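Local coordinates for hypothetical protein (Parabacteroides merdae, PDB 4OO3), which is a putative oxidoreductase that probably binds a nicotinamide adenine dinucleotide cofactor through its Rossmann-fold domain and whose substrate is unknown, at residues A[14-19]-A[26-31]; A[226-231]-A[292-297]; A[314-319]-A[336-341]. All blocks are in the same frame, centred on the assembly; numbering follows the deposited sequence.

Interaction 1: residues A[14-19]-A[26-31]; sequences LITLDP and LVQKVS
Leu14 and Gln28 meet through hydrocarbon alone: CD1 of Leu14 lies 3.9 Å from CG of Gln28, the two side chains running past one another in opposite directions. The same methyl, CD1 of Leu14, also reaches CG1 of Val27 at 4.3 Å. It can do so because the leucine branch is stretched, with CD1 anti to CA (chi2 -174°), which carries the methyl away from the strand and across a wide backbone gap of 9.5 Å between CA of Leu14 and CA of Gln28. These buried side chains form the closer-packed part. Thr16, two residues further along the strand, brings OG1 near the end of Gln28, a looser approach than that of Leu14. Beyond Gln28 the loop opens toward solvent: Lys29, Val30 and Ser31 are partly exposed, and Lys29 NZ forms a salt bridge with Glu396. A type I turn from Leu26 to Lys29, closed by Lys29 N to Leu26 O at 3.1 Å, lets Val27 and Gln28 both face Leu14, while helix 395-412 touches Val27. Strand 14-17 is hydrogen-bonded between strands 38-43 and 91-94, in the 3-2-1-4-5-6 parallel order of the classic Rossmann fold.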
ATOM      1  N   LEU A  14      -5.735 -12.254  18.020  1.00 31.00           N
ATOM      2  CA  LEU A  14      -4.711 -12.123  16.983  1.00 31.16           C
ATOM      3  C   LEU A  14      -3.682 -13.250  16.969  1.00 31.36           C
ATOM      4  O   LEU A  14      -3.199 -13.682  18.006  1.00 34.42           O
ATOM      5  CB  LEU A  14      -3.946 -10.799  17.126  1.00 30.50           C
ATOM      6  CG  LEU A  14      -4.706  -9.483  17.008  1.00 30.29           C
ATOM      7  CD1 LEU A  14      -3.714  -8.325  17.039  1.00 29.93           C
ATOM      8  CD2 LEU A  14      -5.555  -9.451  15.749  1.00 29.56           C
ATOM      9  N   ILE A  15      -3.356 -13.700  15.765  1.00 32.16           N
ATOM     10  CA  ILE A  15      -2.213 -14.555  15.521  1.00 31.58           C
ATOM     11  C   ILE A  15      -1.250 -13.758  14.668  1.00 30.20           C
ATOM     12  O   ILE A  15      -1.646 -13.191  13.667  1.00 31.30           O
ATOM     13  CB  ILE A  15      -2.593 -15.807  14.717  1.00 31.58           C
ATOM     14  CG1 ILE A  15      -3.652 -16.626  15.456  1.00 32.46           C
ATOM     15  CG2 ILE A  15      -1.350 -16.637  14.432  1.00 31.87           C
ATOM     16  CD1 ILE A  15      -4.297 -17.702  14.607  1.00 34.14           C
ATOM     17  N   THR A  16       0.013 -13.721  15.044  1.00 30.90           N
ATOM     18  CA  THR A  16       0.996 -13.064  14.212  1.00 31.65           C
ATOM     19  C   THR A  16       1.888 -14.134  13.622  1.00 30.60           C
ATOM     20  O   THR A  16       2.593 -14.817  14.346  1.00 31.42           O
ATOM     21  CB  THR A  16       1.795 -12.033  15.017  1.00 34.17           C
ATOM     22  OG1 THR A  16       0.877 -11.186  15.721  1.00 32.93           O
ATOM     23  CG2 THR A  16       2.666 -11.186  14.091  1.00 35.50           C
ATOM     24  N   LEU A  17       1.833 -14.291  12.303  1.00 30.10           N
ATOM     25  CA  LEU A  17       2.520 -15.382  11.625  1.00 29.37           C
ATOM     26  C   LEU A  17       3.739 -14.882  10.865  1.00 29.61           C
ATOM     27  O   LEU A  17       3.613 -14.097   9.922  1.00 29.85           O
ATOM     28  CB  LEU A  17       1.566 -16.073  10.664  1.00 29.64           C
ATOM     29  CG  LEU A  17       2.146 -17.247   9.875  1.00 30.26           C
ATOM     30  CD1 LEU A  17       2.556 -18.395  10.786  1.00 31.07           C
ATOM     31  CD2 LEU A  17       1.120 -17.688   8.853  1.00 30.87           C
ATOM     32  N   ASP A  18       4.911 -15.357  11.280  1.00 29.48           N
ATOM     33  CA  ASP A  18       6.178 -15.041  10.634  1.00 29.88           C
ATOM     34  C   ASP A  18       6.304 -13.553  10.300  1.00 29.40           C
ATOM     35  O   ASP A  18       6.443 -13.187   9.138  1.00 30.88           O
ATOM     36  CB  ASP A  18       6.340 -15.900   9.378  1.00 30.25           C
ATOM     37  CG  ASP A  18       7.743 -15.827   8.785  1.00 31.56           C
ATOM     38  OD1 ASP A  18       8.695 -15.471   9.506  1.00 29.89           O
ATOM     39  OD2 ASP A  18       7.893 -16.138   7.586  1.00 35.19           O
ATOM     40  N   PRO A  19       6.239 -12.687  11.327  1.00 30.49           N
ATOM     41  CA  PRO A  19       6.341 -11.250  11.097  1.00 30.47           C
ATOM     42  C   PRO A  19       7.749 -10.875  10.675  1.00 31.48           C
ATOM     43  O   PRO A  19       8.716 -11.377  11.245  1.00 30.95           O
ATOM     44  CB  PRO A  19       6.013 -10.654  12.463  1.00 31.43           C
ATOM     45  CG  PRO A  19       6.463 -11.689  13.432  1.00 32.42           C
ATOM     46  CD  PRO A  19       6.163 -13.006  12.765  1.00 32.23           C
ATOM     47  N   LEU A  26       2.612  -2.692  13.823  1.00 30.59           N
ATOM     48  CA  LEU A  26       1.819  -1.463  13.765  1.00 28.90           C
ATOM     49  C   LEU A  26       0.339  -1.726  14.012  1.00 28.84           C
ATOM     50  O   LEU A  26      -0.365  -0.864  14.523  1.00 27.85           O
ATOM     51  CB  LEU A  26       2.008  -0.768  12.412  1.00 29.18           C
ATOM     52  CG  LEU A  26       1.539   0.681  12.260  1.00 31.04           C
ATOM     53  CD1 LEU A  26       2.004   1.534  13.431  1.00 32.05           C
ATOM     54  CD2 LEU A  26       2.047   1.256  10.945  1.00 31.18           C
ATOM     55  N   VAL A  27      -0.127  -2.919  13.657  1.00 28.23           N
ATOM     56  CA  VAL A  27      -1.498  -3.331  13.955  1.00 30.14           C
ATOM     57  C   VAL A  27      -1.804  -3.207  15.446  1.00 30.03           C
ATOM     58  O   VAL A  27      -2.931  -2.890  15.830  1.00 30.89           O
ATOM     59  CB  VAL A  27      -1.755  -4.791  13.505  1.00 31.91           C
ATOM     60  CG1 VAL A  27      -3.082  -5.314  14.040  1.00 31.12           C
ATOM     61  CG2 VAL A  27      -1.725  -4.891  11.982  1.00 32.71           C
ATOM     62  N   GLN A  28      -0.794  -3.462  16.273  1.00 29.78           N
ATOM     63  CA  GLN A  28      -0.931  -3.459  17.726  1.00 30.97           C
ATOM     64  C   GLN A  28      -0.441  -2.164  18.381  1.00 32.83           C
ATOM     65  O   GLN A  28      -0.311  -2.098  19.606  1.00 31.91           O
ATOM     66  CB  GLN A  28      -0.160  -4.645  18.302  1.00 29.61           C
ATOM     67  CG  GLN A  28      -0.699  -5.994  17.877  1.00 28.56           C
ATOM     68  CD  GLN A  28       0.090  -7.130  18.488  1.00 29.26           C
ATOM     69  OE1 GLN A  28       0.275  -7.191  19.711  1.00 30.94           O
ATOM     70  NE2 GLN A  28       0.580  -8.027  17.645  1.00 29.34           N
ATOM     71  N   LYS A  29      -0.175  -1.142  17.571  1.00 33.47           N
ATOM     72  CA  LYS A  29       0.250   0.174  18.066  1.00 35.07           C
ATOM     73  C   LYS A  29      -0.748   0.765  19.064  1.00 34.67           C
ATOM     74  O   LYS A  29      -0.352   1.495  19.978  1.00 33.73           O
ATOM     75  CB  LYS A  29       0.439   1.133  16.883  1.00 37.08           C
ATOM     76  CG  LYS A  29       0.895   2.551  17.223  1.00 41.93           C
ATOM     77  CD  LYS A  29       2.401   2.633  17.408  1.00 44.46           C
ATOM     78  CE  LYS A  29       2.882   4.073  17.456  1.00 50.00           C
ATOM     79  NZ  LYS A  29       4.320   4.188  17.087  1.00 51.26           N
ATOM     80  N   VAL A  30      -2.035   0.470  18.885  1.00 35.27           N
ATOM     81  CA  VAL A  30      -3.057   0.956  19.817  1.00 40.42           C
ATOM     82  C   VAL A  30      -3.960  -0.172  20.290  1.00 40.91           C
ATOM     83  O   VAL A  30      -4.104  -1.194  19.615  1.00 40.46           O
ATOM     84  CB  VAL A  30      -3.910   2.106  19.217  1.00 43.30           C
ATOM     85  CG1 VAL A  30      -3.024   3.139  18.528  1.00 44.45           C
ATOM     86  CG2 VAL A  30      -4.934   1.577  18.238  1.00 40.97           C
ATOM     87  N   SER A  31      -4.583   0.045  21.441  1.00 41.17           N
ATOM     88  CA  SER A  31      -5.358  -0.983  22.125  1.00 44.24           C
ATOM     89  C   SER A  31      -6.846  -0.926  21.767  1.00 44.96           C
ATOM     90  O   SER A  31      -7.651  -0.366  22.508  1.00 48.98           O
ATOM     91  CB  SER A  31      -5.189  -0.825  23.639  1.00 46.16           C
ATOM     92  OG  SER A  31      -3.824  -0.684  23.981  1.00 47.75           O
TER

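Interaction 2: residues A[226-231]-A[292-297]; sequences LVQWEA and YKIKGV
The Tyr292 ring presents its hydroxyl end to Val227, whose CG2 meets the ring obliquely, 4.3 Å from CZ; Ala299 of strand 297-306 and Thr429 of helix 419-439 also touch this tyrosine. Ring and valine approach from opposite directions, and OH of Tyr292 comes to 3.2 Å from CG1 of Val227. That short approach is doubtful in detail, since the modelled valine is close to eclipsed (chi1 -6°). Ile294, on the same side of the strand as Tyr292, supplies two further methyls: CG2 packs 4.1 Å from CG2 of Val227, and CD1 lies 3.8 Å from CG of Gln228, the two side chains crossing at about a right angle. Helix 220-231 thus packs by its side chains against the mixed sheet of the C-terminal region; the axes of helix 226-231 and strand 292-294 run at 33° and approach to 11.0 Å. Just after Ile294 a type I' turn through Lys295 and Gly296 forms the two-residue loop of the beta hairpin between strands 282-294 and 297-306. With methyls and methylenes in dispersive packing, the Tyr292 hydroxyl against the Val227 methyls, and no hydrogen bond shared, the contact rests on shape and burial, while polar links such as Glu230 to Lys185 are made on other sides of the helix.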
ATOM      1  N   LEU A 226      -4.903   3.114  -6.093  1.00 28.00           N
ATOM      2  CA  LEU A 226      -5.331   4.506  -6.143  1.00 29.23           C
ATOM      3  C   LEU A 226      -6.045   4.841  -7.450  1.00 30.36           C
ATOM      4  O   LEU A 226      -7.063   5.531  -7.411  1.00 31.37           O
ATOM      5  CB  LEU A 226      -4.172   5.480  -5.916  1.00 29.45           C
ATOM      6  CG  LEU A 226      -3.698   5.667  -4.483  1.00 29.54           C
ATOM      7  CD1 LEU A 226      -2.731   6.838  -4.430  1.00 31.41           C
ATOM      8  CD2 LEU A 226      -4.851   5.885  -3.515  1.00 30.32           C
ATOM      9  N   VAL A 227      -5.542   4.368  -8.598  1.00 29.10           N
ATOM     10  CA  VAL A 227      -6.213   4.724  -9.862  1.00 29.06           C
ATOM     11  C   VAL A 227      -7.643   4.158  -9.887  1.00 29.07           C
ATOM     12  O   VAL A 227      -8.555   4.852 -10.306  1.00 29.35           O
ATOM     13  CB  VAL A 227      -5.393   4.505 -11.189  1.00 28.56           C
ATOM     14  CG1 VAL A 227      -3.957   4.078 -10.949  1.00 28.29           C
ATOM     15  CG2 VAL A 227      -6.109   3.611 -12.195  1.00 27.48           C
ATOM     16  N   GLN A 228      -7.835   2.940  -9.389  1.00 31.18           N
ATOM     17  CA  GLN A 228      -9.179   2.365  -9.210  1.00 30.67           C
ATOM     18  C   GLN A 228     -10.031   3.191  -8.241  1.00 30.84           C
ATOM     19  O   GLN A 228     -11.165   3.556  -8.539  1.00 29.89           O
ATOM     20  CB  GLN A 228      -9.083   0.929  -8.673  1.00 30.77           C
ATOM     21  CG  GLN A 228      -8.409  -0.056  -9.618  1.00 32.06           C
ATOM     22  CD  GLN A 228      -8.320  -1.471  -9.058  1.00 33.21           C
ATOM     23  OE1 GLN A 228      -8.578  -1.724  -7.865  1.00 31.32           O
ATOM     24  NE2 GLN A 228      -7.945  -2.406  -9.920  1.00 31.70           N
ATOM     25  N   TRP A 229      -9.463   3.479  -7.077  1.00 30.60           N
ATOM     26  CA  TRP A 229     -10.203   4.082  -5.978  1.00 31.02           C
ATOM     27  C   TRP A 229     -10.519   5.572  -6.204  1.00 32.45           C
ATOM     28  O   TRP A 229     -11.622   6.040  -5.896  1.00 29.91           O
ATOM     29  CB  TRP A 229      -9.411   3.873  -4.685  1.00 31.37           C
ATOM     30  CG  TRP A 229     -10.159   4.172  -3.454  1.00 31.19           C
ATOM     31  CD1 TRP A 229     -11.074   3.370  -2.824  1.00 33.18           C
ATOM     32  CD2 TRP A 229     -10.062   5.357  -2.680  1.00 31.05           C
ATOM     33  NE1 TRP A 229     -11.552   3.993  -1.701  1.00 30.59           N
ATOM     34  CE2 TRP A 229     -10.950   5.220  -1.592  1.00 31.73           C
ATOM     35  CE3 TRP A 229      -9.315   6.531  -2.799  1.00 31.68           C
ATOM     36  CZ2 TRP A 229     -11.107   6.211  -0.635  1.00 31.78           C
ATOM     37  CZ3 TRP A 229      -9.473   7.513  -1.847  1.00 32.51           C
ATOM     38  CH2 TRP A 229     -10.361   7.347  -0.778  1.00 31.36           C
ATOM     39  N   GLU A 230      -9.562   6.315  -6.748  1.00 33.31           N
ATOM     40  CA  GLU A 230      -9.779   7.732  -7.047  1.00 34.93           C
ATOM     41  C   GLU A 230     -10.605   7.955  -8.314  1.00 33.47           C
ATOM     42  O   GLU A 230     -11.505   8.788  -8.332  1.00 35.93           O
ATOM     43  CB  GLU A 230      -8.448   8.454  -7.211  1.00 34.63           C
ATOM     44  CG  GLU A 230      -7.624   8.566  -5.944  1.00 36.03           C
ATOM     45  CD  GLU A 230      -6.190   8.966  -6.227  1.00 35.52           C
ATOM     46  OE1 GLU A 230      -5.752   8.861  -7.386  1.00 38.90           O
ATOM     47  OE2 GLU A 230      -5.487   9.378  -5.292  1.00 40.80           O
ATOM     48  N   ALA A 231     -10.285   7.216  -9.371  1.00 34.83           N
ATOM     49  CA  ALA A 231     -10.799   7.514 -10.708  1.00 36.13           C
ATOM     50  C   ALA A 231     -12.043   6.719 -11.071  1.00 38.61           C
ATOM     51  O   ALA A 231     -12.749   7.077 -12.014  1.00 41.19           O
ATOM     52  CB  ALA A 231      -9.712   7.293 -11.746  1.00 37.68           C
ATOM     53  N   TYR A 292      -1.346   0.557 -18.642  1.00 31.85           N
ATOM     54  CA  TYR A 292      -2.478  -0.325 -18.838  1.00 31.97           C
ATOM     55  C   TYR A 292      -3.749   0.474 -19.061  1.00 32.08           C
ATOM     56  O   TYR A 292      -3.840   1.645 -18.678  1.00 30.91           O
ATOM     57  CB  TYR A 292      -2.651  -1.248 -17.633  1.00 30.54           C
ATOM     58  CG  TYR A 292      -2.930  -0.540 -16.317  1.00 29.06           C
ATOM     59  CD1 TYR A 292      -1.898   0.026 -15.578  1.00 30.00           C
ATOM     60  CD2 TYR A 292      -4.223  -0.457 -15.802  1.00 28.04           C
ATOM     61  CE1 TYR A 292      -2.147   0.667 -14.371  1.00 28.43           C
ATOM     62  CE2 TYR A 292      -4.479   0.179 -14.595  1.00 26.80           C
ATOM     63  CZ  TYR A 292      -3.438   0.739 -13.882  1.00 27.81           C
ATOM     64  OH  TYR A 292      -3.677   1.377 -12.680  1.00 27.89           O
ATOM     65  N   LYS A 293      -4.728  -0.170 -19.679  1.00 32.91           N
ATOM     66  CA  LYS A 293      -6.049   0.416 -19.826  1.00 34.28           C
ATOM     67  C   LYS A 293      -6.976  -0.191 -18.787  1.00 35.01           C
ATOM     68  O   LYS A 293      -7.000  -1.410 -18.601  1.00 35.26           O
ATOM     69  CB  LYS A 293      -6.588   0.199 -21.237  1.00 36.23           C
ATOM     70  CG  LYS A 293      -5.936   1.122 -22.247  1.00 37.50           C
ATOM     71  CD  LYS A 293      -6.432   0.898 -23.661  1.00 40.04           C
ATOM     72  CE  LYS A 293      -6.003   2.055 -24.551  1.00 43.29           C
ATOM     73  NZ  LYS A 293      -6.032   1.703 -25.994  1.00 49.16           N
ATOM     74  N   ILE A 294      -7.704   0.678 -18.092  1.00 34.28           N
ATOM     75  CA  ILE A 294      -8.720   0.269 -17.139  1.00 32.43           C
ATOM     76  C   ILE A 294     -10.038   0.900 -17.584  1.00 34.46           C
ATOM     77  O   ILE A 294     -10.198   2.121 -17.534  1.00 33.55           O
ATOM     78  CB  ILE A 294      -8.352   0.644 -15.681  1.00 31.13           C
ATOM     79  CG1 ILE A 294      -9.587   0.538 -14.779  1.00 31.95           C
ATOM     80  CG2 ILE A 294      -7.768   2.045 -15.591  1.00 31.16           C
ATOM     81  CD1 ILE A 294      -9.269   0.467 -13.305  1.00 32.18           C
ATOM     82  N   LYS A 295     -10.962   0.053 -18.043  1.00 36.53           N
ATOM     83  CA  LYS A 295     -12.232   0.490 -18.620  1.00 38.37           C
ATOM     84  C   LYS A 295     -12.026   1.577 -19.666  1.00 38.75           C
ATOM     85  O   LYS A 295     -12.698   2.609 -19.643  1.00 39.34           O
ATOM     86  CB  LYS A 295     -13.196   0.970 -17.529  1.00 37.95           C
ATOM     87  CG  LYS A 295     -13.325  -0.014 -16.382  1.00 41.30           C
ATOM     88  CD  LYS A 295     -14.749  -0.181 -15.892  1.00 45.87           C
ATOM     89  CE  LYS A 295     -15.212   1.001 -15.067  1.00 47.05           C
ATOM     90  NZ  LYS A 295     -16.661   1.255 -15.292  1.00 49.79           N
ATOM     91  N   GLY A 296     -11.080   1.342 -20.571  1.00 38.68           N
ATOM     92  CA  GLY A 296     -10.832   2.246 -21.696  1.00 39.44           C
ATOM     93  C   GLY A 296      -9.888   3.394 -21.389  1.00 39.40           C
ATOM     94  O   GLY A 296      -9.444   4.077 -22.307  1.00 40.26           O
ATOM     95  N   VAL A 297      -9.573   3.603 -20.107  1.00 37.06           N
ATOM     96  CA  VAL A 297      -8.730   4.718 -19.670  1.00 34.81           C
ATOM     97  C   VAL A 297      -7.290   4.247 -19.526  1.00 33.63           C
ATOM     98  O   VAL A 297      -7.024   3.308 -18.787  1.00 34.84           O
ATOM     99  CB  VAL A 297      -9.205   5.282 -18.311  1.00 33.32           C
ATOM    100  CG1 VAL A 297      -8.326   6.449 -17.875  1.00 32.07           C
ATOM    101  CG2 VAL A 297     -10.660   5.707 -18.395  1.00 34.01           C
TER

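Interaction 3: residues A[314-319]-A[336-341]; sequences GDTHFS and QNYQPE
Tyr338 reaches Gly314, Asp315 and Thr316 from a type I' turn, Gln336 to Gln339, in the beta-hairpin connection between strands 326-332 and 341-346. Starting at the root of the tyrosine, CB lies 3.9 Å from O of Asp315, and CG is 4.1 Å from CA of Gly314. One ring flank then runs along the chain: CD1 is 3.6 Å from O of Asp315, a carbonyl that also accepts a hydrogen bond from Gln332. Next, CE1 meets CG2 of Thr316 at 3.6 Å, the methyl lying at the ring edge near its plane, with the two side chains side by side and pointing the same way. Thr316 has OG1 between the backbone N and the carbonyl carbon (chi1 65°), which turns CG2 to this edge. The peptide backbone of Gly314 covers one ring face, with no side chain intervening. Its CA makes a CH-pi contact, 4.0 Å from the centroid of the Tyr338 ring and 9° off the normal. OD1 of Asp315 is hydrogen-bonded to His190. N of Gly314 also lies over the ring face, 3.6 Å from CZ of Tyr338, and OH of Tyr338 is 4.1 Å from that same nitrogen.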
ATOM      1  N   GLY A 314      14.358  13.733  -0.108  1.00 58.24           N
ATOM      2  CA  GLY A 314      13.315  12.838   0.380  1.00 52.82           C
ATOM      3  C   GLY A 314      12.581  12.080  -0.709  1.00 48.37           C
ATOM      4  O   GLY A 314      12.923  12.173  -1.889  1.00 46.22           O
ATOM      5  N   ASP A 315      11.564  11.327  -0.296  1.00 44.69           N
ATOM      6  CA  ASP A 315      10.725  10.582  -1.221  1.00 42.80           C
ATOM      7  C   ASP A 315       9.869  11.549  -2.020  1.00 43.05           C
ATOM      8  O   ASP A 315       9.286  12.472  -1.457  1.00 42.38           O
ATOM      9  CB  ASP A 315       9.830   9.607  -0.460  1.00 41.64           C
ATOM     10  CG  ASP A 315      10.620   8.532   0.259  1.00 43.26           C
ATOM     11  OD1 ASP A 315      11.848   8.421   0.058  1.00 46.09           O
ATOM     12  OD2 ASP A 315      10.009   7.784   1.035  1.00 46.31           O
ATOM     13  N   THR A 316       9.805  11.341  -3.333  1.00 43.21           N
ATOM     14  CA  THR A 316       9.031  12.212  -4.212  1.00 40.69           C
ATOM     15  C   THR A 316       7.820  11.497  -4.805  1.00 42.60           C
ATOM     16  O   THR A 316       7.773  10.264  -4.871  1.00 40.32           O
ATOM     17  CB  THR A 316       9.903  12.792  -5.348  1.00 41.62           C
ATOM     18  OG1 THR A 316      10.350  11.746  -6.216  1.00 38.95           O
ATOM     19  CG2 THR A 316      11.113  13.513  -4.771  1.00 42.91           C
ATOM     20  N   HIS A 317       6.834  12.287  -5.223  1.00 44.28           N
ATOM     21  CA  HIS A 317       5.661  11.765  -5.923  1.00 41.45           C
ATOM     22  C   HIS A 317       5.032  12.829  -6.812  1.00 39.30           C
ATOM     23  O   HIS A 317       4.886  13.983  -6.405  1.00 40.10           O
ATOM     24  CB  HIS A 317       4.610  11.235  -4.942  1.00 40.87           C
ATOM     25  CG  HIS A 317       3.428  10.596  -5.610  1.00 37.62           C
ATOM     26  ND1 HIS A 317       3.428   9.283  -6.023  1.00 37.24           N
ATOM     27  CD2 HIS A 317       2.219  11.098  -5.955  1.00 37.80           C
ATOM     28  CE1 HIS A 317       2.267   8.999  -6.587  1.00 38.34           C
ATOM     29  NE2 HIS A 317       1.517  10.084  -6.560  1.00 38.12           N
ATOM     30  N   PHE A 318       4.689  12.426  -8.030  1.00 38.23           N
ATOM     31  CA  PHE A 318       3.985  13.286  -8.985  0.50 39.55           C
ATOM     32  C   PHE A 318       2.886  12.477  -9.630  1.00 39.93           C
ATOM     33  O   PHE A 318       3.104  11.322  -9.998  1.00 43.04           O
ATOM     34  CB  PHE A 318       4.920  13.808 -10.083  0.50 39.23           C
ATOM     35  CG  PHE A 318       4.198  14.381 -11.289  0.50 37.97           C
ATOM     36  CD1 PHE A 318       3.679  15.665 -11.262  0.50 37.28           C
ATOM     37  CD2 PHE A 318       4.048  13.632 -12.450  0.50 37.71           C
ATOM     38  CE1 PHE A 318       3.027  16.192 -12.362  0.50 36.28           C
ATOM     39  CE2 PHE A 318       3.395  14.152 -13.550  0.50 36.83           C
ATOM     40  CZ  PHE A 318       2.889  15.437 -13.505  0.50 36.54           C
ATOM     41  N   SER A 319       1.708  13.080  -9.765  1.00 39.78           N
ATOM     42  CA  SER A 319       0.592  12.424 -10.430  1.00 37.76           C
ATOM     43  C   SER A 319      -0.318  13.409 -11.142  1.00 38.99           C
ATOM     44  O   SER A 319      -0.420  14.585 -10.759  1.00 38.38           O
ATOM     45  CB  SER A 319      -0.226  11.602  -9.435  1.00 37.70           C
ATOM     46  OG  SER A 319      -0.886  12.432  -8.499  1.00 38.14           O
ATOM     47  N   GLN A 336       7.831  21.459  -2.463  1.00 49.70           N
ATOM     48  CA  GLN A 336       6.748  21.274  -1.498  1.00 46.67           C
ATOM     49  C   GLN A 336       7.245  20.716  -0.169  1.00 48.51           C
ATOM     50  O   GLN A 336       6.445  20.291   0.663  1.00 46.15           O
ATOM     51  CB  GLN A 336       5.674  20.341  -2.074  1.00 45.51           C
ATOM     52  CG  GLN A 336       4.989  20.864  -3.333  1.00 45.09           C
ATOM     53  CD  GLN A 336       5.804  20.654  -4.594  1.00 45.98           C
ATOM     54  OE1 GLN A 336       6.563  19.693  -4.703  1.00 49.13           O
ATOM     55  NE2 GLN A 336       5.652  21.553  -5.554  1.00 47.64           N
ATOM     56  N   ASN A 337       8.563  20.720   0.032  1.00 53.60           N
ATOM     57  CA  ASN A 337       9.168  20.160   1.243  1.00 54.55           C
ATOM     58  C   ASN A 337       8.833  18.665   1.401  1.00 51.82           C
ATOM     59  O   ASN A 337       8.676  18.156   2.515  1.00 48.42           O
ATOM     60  CB  ASN A 337       8.718  20.969   2.465  1.00 58.65           C
ATOM     61  CG  ASN A 337       9.792  21.067   3.527  1.00 63.02           C
ATOM     62  OD1 ASN A 337      10.229  20.060   4.086  1.00 60.82           O
ATOM     63  ND2 ASN A 337      10.226  22.290   3.812  1.00 65.73           N
ATOM     64  N   TYR A 338       8.720  17.981   0.261  1.00 48.89           N
ATOM     65  CA  TYR A 338       8.404  16.552   0.200  1.00 47.10           C
ATOM     66  C   TYR A 338       7.113  16.175   0.939  1.00 44.33           C
ATOM     67  O   TYR A 338       6.975  15.062   1.435  1.00 44.80           O
ATOM     68  CB  TYR A 338       9.613  15.728   0.662  1.00 47.42           C
ATOM     69  CG  TYR A 338      10.845  16.067  -0.153  1.00 49.63           C
ATOM     70  CD1 TYR A 338      10.976  15.612  -1.462  1.00 49.07           C
ATOM     71  CD2 TYR A 338      11.853  16.883   0.363  1.00 50.53           C
ATOM     72  CE1 TYR A 338      12.081  15.933  -2.227  1.00 50.43           C
ATOM     73  CE2 TYR A 338      12.968  17.211  -0.399  1.00 53.14           C
ATOM     74  CZ  TYR A 338      13.075  16.731  -1.694  1.00 53.13           C
ATOM     75  OH  TYR A 338      14.163  17.040  -2.477  1.00 51.43           O
ATOM     76  N   GLN A 339       6.175  17.122   0.977  1.00 41.95           N
ATOM     77  CA  GLN A 339       4.825  16.914   1.478  1.00 39.98           C
ATOM     78  C   GLN A 339       3.864  17.111   0.306  1.00 38.98           C
ATOM     79  O   GLN A 339       3.928  18.137  -0.369  1.00 42.04           O
ATOM     80  CB  GLN A 339       4.504  17.912   2.592  1.00 40.79           C
ATOM     81  CG  GLN A 339       3.021  18.212   2.738  1.00 42.89           C
ATOM     82  CD  GLN A 339       2.680  18.904   4.036  1.00 44.65           C
ATOM     83  OE1 GLN A 339       2.325  20.083   4.049  1.00 46.84           O
ATOM     84  NE2 GLN A 339       2.779  18.175   5.136  1.00 44.73           N
ATOM     85  N   PRO A 340       2.965  16.141   0.063  1.00 36.09           N
ATOM     86  CA  PRO A 340       2.102  16.232  -1.124  1.00 35.47           C
ATOM     87  C   PRO A 340       1.177  17.453  -1.120  1.00 34.94           C
ATOM     88  O   PRO A 340       0.573  17.767  -0.091  1.00 33.96           O
ATOM     89  CB  PRO A 340       1.294  14.924  -1.087  1.00 32.65           C
ATOM     90  CG  PRO A 340       1.371  14.443   0.317  1.00 31.68           C
ATOM     91  CD  PRO A 340       2.674  14.942   0.873  1.00 35.74           C
ATOM     92  N   GLU A 341       1.108  18.138  -2.260  1.00 34.70           N
ATOM     93  CA  GLU A 341       0.214  19.270  -2.449  1.00 35.86           C
ATOM     94  C   GLU A 341      -0.604  19.024  -3.702  1.00 35.91           C
ATOM     95  O   GLU A 341      -0.083  18.517  -4.697  1.00 33.79           O
ATOM     96  CB  GLU A 341       0.993  20.584  -2.603  1.00 38.87           C
ATOM     97  CG  GLU A 341       1.842  20.992  -1.403  1.00 41.02           C
ATOM     98  CD  GLU A 341       1.042  21.255  -0.132  1.00 42.52           C
ATOM     99  OE1 GLU A 341      -0.194  21.425  -0.209  1.00 43.32           O
ATOM    100  OE2 GLU A 341       1.656  21.290   0.958  1.00 43.04           O
TER

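Interaction 1 belongs to the parallel Rossmann sheet, whereas interactions 2 and 3 both reach the mixed sheet of the C-terminal region. The latter two do not touch, but their nearest atoms are only about 6 Å apart and strand 183-190 joins them: Ile183 packs on Val227, Val188 on Thr316, and Lys185 pairs with Glu230 while touching Ser319. Interaction 1 stands apart, its centre about 32 Å from that of interaction 2 and about 30 Å from that of interaction 3. In Rossmann proteins the dinucleotide usually lies at the C-terminal ends of the parallel strands, so the end of strand 14-17 within interaction 1 is probably the part nearest a cofactor site.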